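Local coordinates for protein probable chitinase A (Chromobacterium violaceum, PDB 4TX8) that probably hydrolyses chitin as a family 18 endochitinase, with a small carbohydrate-binding module ahead of a TIM-barrel catalytic domain, at residues A25-W29 and P73-C77; L299-Y303 and G318-M322. One frame throughout, in Å; residues are numbered along the deposited sequence.

How the contacts relate
The chain is modelled from A25, and contact 1 begins there at once: the disulfide between 25-29 and 73-77 closes a loop around the strand-rich carbohydrate-binding module, joining its first residues to those just after strand 71-73. Residues 78-98 are not modelled; beyond them strand 108-114 opens the TIM barrel. Contact 2 comes much later, where the loop after strand 288-292 packs at 299-303 against residues 318-322 of helix 313-325 and closes a short loop. The contacts therefore stand in series, neither nested nor crossed. Their centres lie about 43 Å apart and their nearest atoms about 30 Å, one in each domain.

Contact 1 of 2, residues A25-W29 and P73-C77; sequences ACPGW and PGGSC. With NAG (2-acetamido-2-deoxy-beta-D-glucopyranose), chain B.
A disulfide at the protein surface joins the start of the modelled chain to the loop that follows strand 71-73, closing the small β-rich carbohydrate-binding module of family 5/12 on itself. C26 SG and C77 SG are bonded at 2.0 Å, with a torsion about the S-S bond of 112°. The link is nearly all there is to this contact: no hydrogen bond crosses between 25-29 and 73-77, and only 151 Å² is buried in all. Cysteine suits both positions because a covalent bond can hold two surface segments that hardly touch each other apart from the bridge, though each is also bonded to the strands through its backbone, P27 to S42 and G74 to N47. On the C26 side, SG lies anti to the carbonyl carbon and beside the backbone N (chi1 -65°), which carries the sulfur across to C77. P27 adds a light apolar touch, its CD 4.2 Å from C77 SG, and its ring limits backbone freedom just after the cysteine. Both cysteines rest on V40 of strand 40-43, and C26 also on S42.

G74 and G75 lead up to C77 with positive phi angles at which a β-carbon would run into the preceding carbonyl O, so glycine fits both places; G75 O is hydrogen-bonded by N47 ND2 and G74 O by T49 OG1. An N-acetylglucosamine lies beside this loop in a pocket completed by N47. Its approach is loose: G75 O lies 3.6 Å from the sugar's O4, S76 CB comes 3.7 Å from its C4, and C26 SG stands 3.9 Å from O4.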
ATOM      1  N   ALA A  25      -6.509  18.390 -27.770  1.00 64.24           N
ATOM      2  CA  ALA A  25      -6.530  18.366 -26.312  1.00 61.41           C
ATOM      3  C   ALA A  25      -7.882  18.819 -25.772  1.00 58.17           C
ATOM      4  O   ALA A  25      -8.626  19.529 -26.449  1.00 60.86           O
ATOM      5  CB  ALA A  25      -5.417  19.239 -25.751  1.00 61.25           C
ATOM      6  N   CYS A  26      -8.196  18.400 -24.551  1.00 51.36           N
ATOM      7  CA  CYS A  26      -9.429  18.817 -23.895  1.00 47.86           C
ATOM      8  C   CYS A  26      -9.256  20.190 -23.258  1.00 46.49           C
ATOM      9  O   CYS A  26      -8.178  20.512 -22.759  1.00 47.14           O
ATOM     10  CB  CYS A  26      -9.850  17.793 -22.839  1.00 44.58           C
ATOM     11  SG  CYS A  26     -10.305  16.178 -23.512  1.00 50.38           S
ATOM     12  N   PRO A  27     -10.318  21.010 -23.278  1.00 43.27           N
ATOM     13  CA  PRO A  27     -10.257  22.327 -22.635  1.00 41.02           C
ATOM     14  C   PRO A  27     -10.069  22.197 -21.130  1.00 40.76           C
ATOM     15  O   PRO A  27     -10.692  21.338 -20.508  1.00 40.59           O
ATOM     16  CB  PRO A  27     -11.617  22.949 -22.969  1.00 38.24           C
ATOM     17  CG  PRO A  27     -12.513  21.783 -23.225  1.00 38.82           C
ATOM     18  CD  PRO A  27     -11.642  20.741 -23.865  1.00 42.60           C
ATOM     19  N   GLY A  28      -9.211  23.034 -20.558  1.00 39.11           N
ATOM     20  CA  GLY A  28      -8.962  22.996 -19.130  1.00 36.31           C
ATOM     21  C   GLY A  28     -10.197  23.367 -18.335  1.00 36.69           C
ATOM     22  O   GLY A  28     -10.960  24.247 -18.731  1.00 38.32           O
ATOM     23  N   TRP A  29     -10.405  22.681 -17.216  1.00 35.82           N
ATOM     24  CA  TRP A  29     -11.501  23.009 -16.313  1.00 32.24           C
ATOM     25  C   TRP A  29     -11.314  24.428 -15.785  1.00 34.78           C
ATOM     26  O   TRP A  29     -10.201  24.819 -15.438  1.00 35.74           O
ATOM     27  CB  TRP A  29     -11.565  22.003 -15.162  1.00 29.07           C
ATOM     28  CG  TRP A  29     -12.617  22.308 -14.148  1.00 29.31           C
ATOM     29  CD1 TRP A  29     -13.913  21.884 -14.159  1.00 28.46           C
ATOM     30  CD2 TRP A  29     -12.464  23.103 -12.967  1.00 29.52           C
ATOM     31  NE1 TRP A  29     -14.578  22.367 -13.058  1.00 29.35           N
ATOM     32  CE2 TRP A  29     -13.710  23.119 -12.310  1.00 29.44           C
ATOM     33  CE3 TRP A  29     -11.393  23.803 -12.400  1.00 30.23           C
ATOM     34  CZ2 TRP A  29     -13.918  23.809 -11.119  1.00 27.70           C
ATOM     35  CZ3 TRP A  29     -11.601  24.486 -11.217  1.00 30.07           C
ATOM     36  CH2 TRP A  29     -12.854  24.482 -10.588  1.00 27.26           C
ATOM     37  N   PRO A  73     -13.451  10.418 -13.683  1.00 31.20           N
ATOM     38  CA  PRO A  73     -12.204  10.327 -14.451  1.00 33.07           C
ATOM     39  C   PRO A  73     -12.404   9.573 -15.760  1.00 34.64           C
ATOM     40  O   PRO A  73     -13.086   8.551 -15.768  1.00 36.80           O
ATOM     41  CB  PRO A  73     -11.265   9.554 -13.515  1.00 28.68           C
ATOM     42  CG  PRO A  73     -11.831   9.762 -12.148  1.00 29.38           C
ATOM     43  CD  PRO A  73     -13.317   9.826 -12.340  1.00 30.21           C
ATOM     44  N   GLY A  74     -11.825  10.074 -16.845  1.00 36.17           N
ATOM     45  CA  GLY A  74     -11.934   9.414 -18.133  1.00 35.49           C
ATOM     46  C   GLY A  74     -12.472  10.321 -19.223  1.00 35.87           C
ATOM     47  O   GLY A  74     -12.894  11.446 -18.953  1.00 35.41           O
ATOM     48  N   GLY A  75     -12.454   9.828 -20.458  1.00 34.75           N
ATOM     49  CA  GLY A  75     -12.925  10.588 -21.602  1.00 38.98           C
ATOM     50  C   GLY A  75     -11.799  11.197 -22.419  1.00 43.86           C
ATOM     51  O   GLY A  75     -10.648  11.220 -21.982  1.00 43.14           O
ATOM     52  N   SER A  76     -12.134  11.683 -23.611  1.00 47.75           N
ATOM     53  CA  SER A  76     -11.166  12.364 -24.468  1.00 50.97           C
ATOM     54  C   SER A  76     -11.867  13.266 -25.478  1.00 55.22           C
ATOM     55  O   SER A  76     -13.077  13.160 -25.681  1.00 55.99           O
ATOM     56  CB  SER A  76     -10.278  11.352 -25.197  1.00 52.49           C
ATOM     57  OG  SER A  76     -10.974  10.732 -26.263  1.00 53.51           O
ATOM     58  N   CYS A  77     -11.100  14.155 -26.102  1.00 56.65           N
ATOM     59  CA  CYS A  77     -11.629  15.059 -27.116  1.00 57.63           C
ATOM     60  C   CYS A  77     -10.753  15.027 -28.364  1.00 59.10           C
ATOM     61  O   CYS A  77     -11.207  14.663 -29.447  1.00 60.51           O
ATOM     62  CB  CYS A  77     -11.720  16.491 -26.577  1.00 57.35           C
ATOM     63  SG  CYS A  77     -11.834  16.626 -24.777  1.00 64.68           S
TER
HETATM   64  C1  NAG B 501      -4.455  11.710 -24.782  1.00100.00           C
HETATM   65  C2  NAG B 501      -5.315  12.652 -25.631  1.00 96.04           C
HETATM   66  C3  NAG B 501      -6.272  13.437 -24.738  1.00 93.99           C
HETATM   67  C4  NAG B 501      -7.067  12.490 -23.850  1.00 91.47           C
HETATM   68  C5  NAG B 501      -6.125  11.581 -23.070  1.00 91.47           C
HETATM   69  C6  NAG B 501      -6.853  10.562 -22.222  1.00 85.41           C
HETATM   70  C7  NAG B 501      -4.150  13.356 -27.686  1.00 90.24           C
HETATM   71  C8  NAG B 501      -3.297  14.417 -28.319  1.00 86.94           C
HETATM   72  N2  NAG B 501      -4.490  13.564 -26.410  1.00 93.11           N
HETATM   73  O1  NAG B 501      -3.616  10.965 -25.602  1.00103.64           O
HETATM   74  O3  NAG B 501      -7.169  14.188 -25.547  1.00 93.24           O
HETATM   75  O4  NAG B 501      -7.838  13.242 -22.926  1.00 87.85           O
HETATM   76  O5  NAG B 501      -5.304  10.853 -23.994  1.00 97.31           O
HETATM   77  O6  NAG B 501      -6.918   9.298 -22.866  1.00 80.50           O
HETATM   78  O7  NAG B 501      -4.506  12.356 -28.303  1.00 90.87           O

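Contact 2 of 2, residues L299-Y303 and G318-M322; sequences LYTPY and GGSKM
Y303 lays its ring across the side chain of K321, whose CE sits 3.5 Å above the ring plane and over its centre. A bend at chi3 (62°) turns CE onto the ring, and NZ follows over the same face, 3.6 Å from the Y303 ring centroid, as a cation-pi contact. Lysine suits this place because its methylenes pack on the aromatic face while its ammonium also hydrogen-bonds the carbonyl O of K383. The opposite face is met near its rim by P302 CG, from the residue just before. G318 O approaches the ring edge, 3.6 Å from Y303 CE2, and M322 CG also lies 3.6 Å from Y303 CE2.

The loop itself is shaped by an ST turn: T301 OG1 accepts from Y303 N at 3.1 Å. The other branch of T301, CG2, lies against M322 SD at 3.7 Å; the flexible thioether also reaches P302 CD. G318 and G319 let the loop come close: a β-carbon would press on T301 CG2 or L299 CD2, respectively. Apolar packing and the cation-pi contact, with no hydrogen bond between the segments, seat the loop after strand 288-292 on helix 313-325, a β-to-α connection of the TIM-barrel fold.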
ATOM      1  N   LEU A 299      10.988   9.966  12.178  1.00 28.67           N
ATOM      2  CA  LEU A 299      11.561   8.646  12.404  1.00 29.89           C
ATOM      3  C   LEU A 299      12.982   8.728  12.943  1.00 29.49           C
ATOM      4  O   LEU A 299      13.839   9.385  12.353  1.00 28.75           O
ATOM      5  CB  LEU A 299      11.547   7.846  11.104  1.00 31.32           C
ATOM      6  CG  LEU A 299      12.148   6.442  11.150  1.00 31.96           C
ATOM      7  CD1 LEU A 299      11.315   5.542  12.042  1.00 31.90           C
ATOM      8  CD2 LEU A 299      12.251   5.870   9.747  1.00 26.27           C
ATOM      9  N   TYR A 300      13.235   8.055  14.062  1.00 27.86           N
ATOM     10  CA  TYR A 300      14.576   8.034  14.637  1.00 32.83           C
ATOM     11  C   TYR A 300      15.367   6.850  14.085  1.00 33.44           C
ATOM     12  O   TYR A 300      15.011   5.691  14.306  1.00 30.60           O
ATOM     13  CB  TYR A 300      14.514   7.972  16.166  1.00 27.22           C
ATOM     14  CG  TYR A 300      15.850   8.193  16.857  1.00 28.50           C
ATOM     15  CD1 TYR A 300      16.801   7.178  16.930  1.00 28.92           C
ATOM     16  CD2 TYR A 300      16.156   9.414  17.443  1.00 29.45           C
ATOM     17  CE1 TYR A 300      18.018   7.374  17.560  1.00 30.24           C
ATOM     18  CE2 TYR A 300      17.376   9.620  18.078  1.00 35.22           C
ATOM     19  CZ  TYR A 300      18.301   8.595  18.132  1.00 35.50           C
ATOM     20  OH  TYR A 300      19.513   8.786  18.761  1.00 37.06           O
ATOM     21  N   THR A 301      16.440   7.154  13.363  1.00 30.01           N
ATOM     22  CA  THR A 301      17.280   6.128  12.754  1.00 30.73           C
ATOM     23  C   THR A 301      18.713   6.249  13.263  1.00 34.04           C
ATOM     24  O   THR A 301      19.079   7.268  13.849  1.00 35.10           O
ATOM     25  CB  THR A 301      17.277   6.236  11.214  1.00 29.99           C
ATOM     26  OG1 THR A 301      18.148   7.299  10.806  1.00 28.92           O
ATOM     27  CG2 THR A 301      15.869   6.490  10.694  1.00 25.51           C
ATOM     28  N   PRO A 302      19.533   5.207  13.050  1.00 34.16           N
ATOM     29  CA  PRO A 302      20.940   5.339  13.444  1.00 36.67           C
ATOM     30  C   PRO A 302      21.787   6.138  12.453  1.00 36.39           C
ATOM     31  O   PRO A 302      23.003   6.185  12.611  1.00 38.18           O
ATOM     32  CB  PRO A 302      21.422   3.886  13.509  1.00 35.57           C
ATOM     33  CG  PRO A 302      20.525   3.146  12.589  1.00 35.38           C
ATOM     34  CD  PRO A 302      19.186   3.819  12.691  1.00 31.40           C
ATOM     35  N   TYR A 303      21.167   6.770  11.462  1.00 37.04           N
ATOM     36  CA  TYR A 303      21.937   7.401  10.394  1.00 39.64           C
ATOM     37  C   TYR A 303      21.988   8.922  10.505  1.00 41.92           C
ATOM     38  O   TYR A 303      22.547   9.594   9.640  1.00 42.44           O
ATOM     39  CB  TYR A 303      21.372   6.982   9.038  1.00 38.77           C
ATOM     40  CG  TYR A 303      21.068   5.503   8.985  1.00 41.74           C
ATOM     41  CD1 TYR A 303      22.080   4.562   9.141  1.00 38.65           C
ATOM     42  CD2 TYR A 303      19.771   5.048   8.800  1.00 36.71           C
ATOM     43  CE1 TYR A 303      21.806   3.209   9.106  1.00 40.92           C
ATOM     44  CE2 TYR A 303      19.488   3.697   8.761  1.00 37.92           C
ATOM     45  CZ  TYR A 303      20.507   2.782   8.914  1.00 41.97           C
ATOM     46  OH  TYR A 303      20.222   1.438   8.875  1.00 45.31           O
ATOM     47  N   GLY A 318      16.141   6.284   5.013  1.00 30.59           N
ATOM     48  CA  GLY A 318      16.523   5.810   6.331  1.00 30.53           C
ATOM     49  C   GLY A 318      15.696   4.632   6.813  1.00 31.47           C
ATOM     50  O   GLY A 318      16.242   3.647   7.311  1.00 30.60           O
ATOM     51  N   GLY A 319      14.378   4.734   6.670  1.00 27.60           N
ATOM     52  CA  GLY A 319      13.485   3.652   7.046  1.00 25.04           C
ATOM     53  C   GLY A 319      13.811   2.387   6.272  1.00 28.17           C
ATOM     54  O   GLY A 319      13.815   1.285   6.825  1.00 27.40           O
ATOM     55  N   SER A 320      14.102   2.553   4.988  1.00 27.65           N
ATOM     56  CA  SER A 320      14.425   1.422   4.131  1.00 29.51           C
ATOM     57  C   SER A 320      15.784   0.818   4.487  1.00 31.78           C
ATOM     58  O   SER A 320      15.945  -0.400   4.464  1.00 31.45           O
ATOM     59  CB  SER A 320      14.390   1.848   2.663  1.00 28.45           C
ATOM     60  OG  SER A 320      13.108   2.355   2.322  1.00 25.88           O
ATOM     61  N   LYS A 321      16.752   1.666   4.823  1.00 29.32           N
ATOM     62  CA  LYS A 321      18.066   1.185   5.247  1.00 32.25           C
ATOM     63  C   LYS A 321      17.965   0.314   6.490  1.00 32.03           C
ATOM     64  O   LYS A 321      18.587  -0.741   6.561  1.00 33.46           O
ATOM     65  CB  LYS A 321      19.020   2.349   5.520  1.00 34.62           C
ATOM     66  CG  LYS A 321      19.685   2.913   4.283  1.00 38.89           C
ATOM     67  CD  LYS A 321      20.621   4.054   4.641  1.00 45.31           C
ATOM     68  CE  LYS A 321      21.742   3.581   5.550  1.00 50.70           C
ATOM     69  NZ  LYS A 321      22.678   4.687   5.883  1.00 54.28           N
ATOM     70  N   MET A 322      17.177   0.753   7.465  1.00 26.48           N
ATOM     71  CA  MET A 322      17.022   0.000   8.706  1.00 29.18           C
ATOM     72  C   MET A 322      16.506  -1.413   8.443  1.00 30.91           C
ATOM     73  O   MET A 322      16.960  -2.373   9.066  1.00 32.46           O
ATOM     74  CB  MET A 322      16.088   0.736   9.668  1.00 28.23           C
ATOM     75  CG  MET A 322      16.677   2.027  10.218  1.00 29.58           C
ATOM     76  SD  MET A 322      15.602   2.852  11.399  1.00 27.89           S
ATOM     77  CE  MET A 322      15.540   1.632  12.714  1.00 24.62           C
TER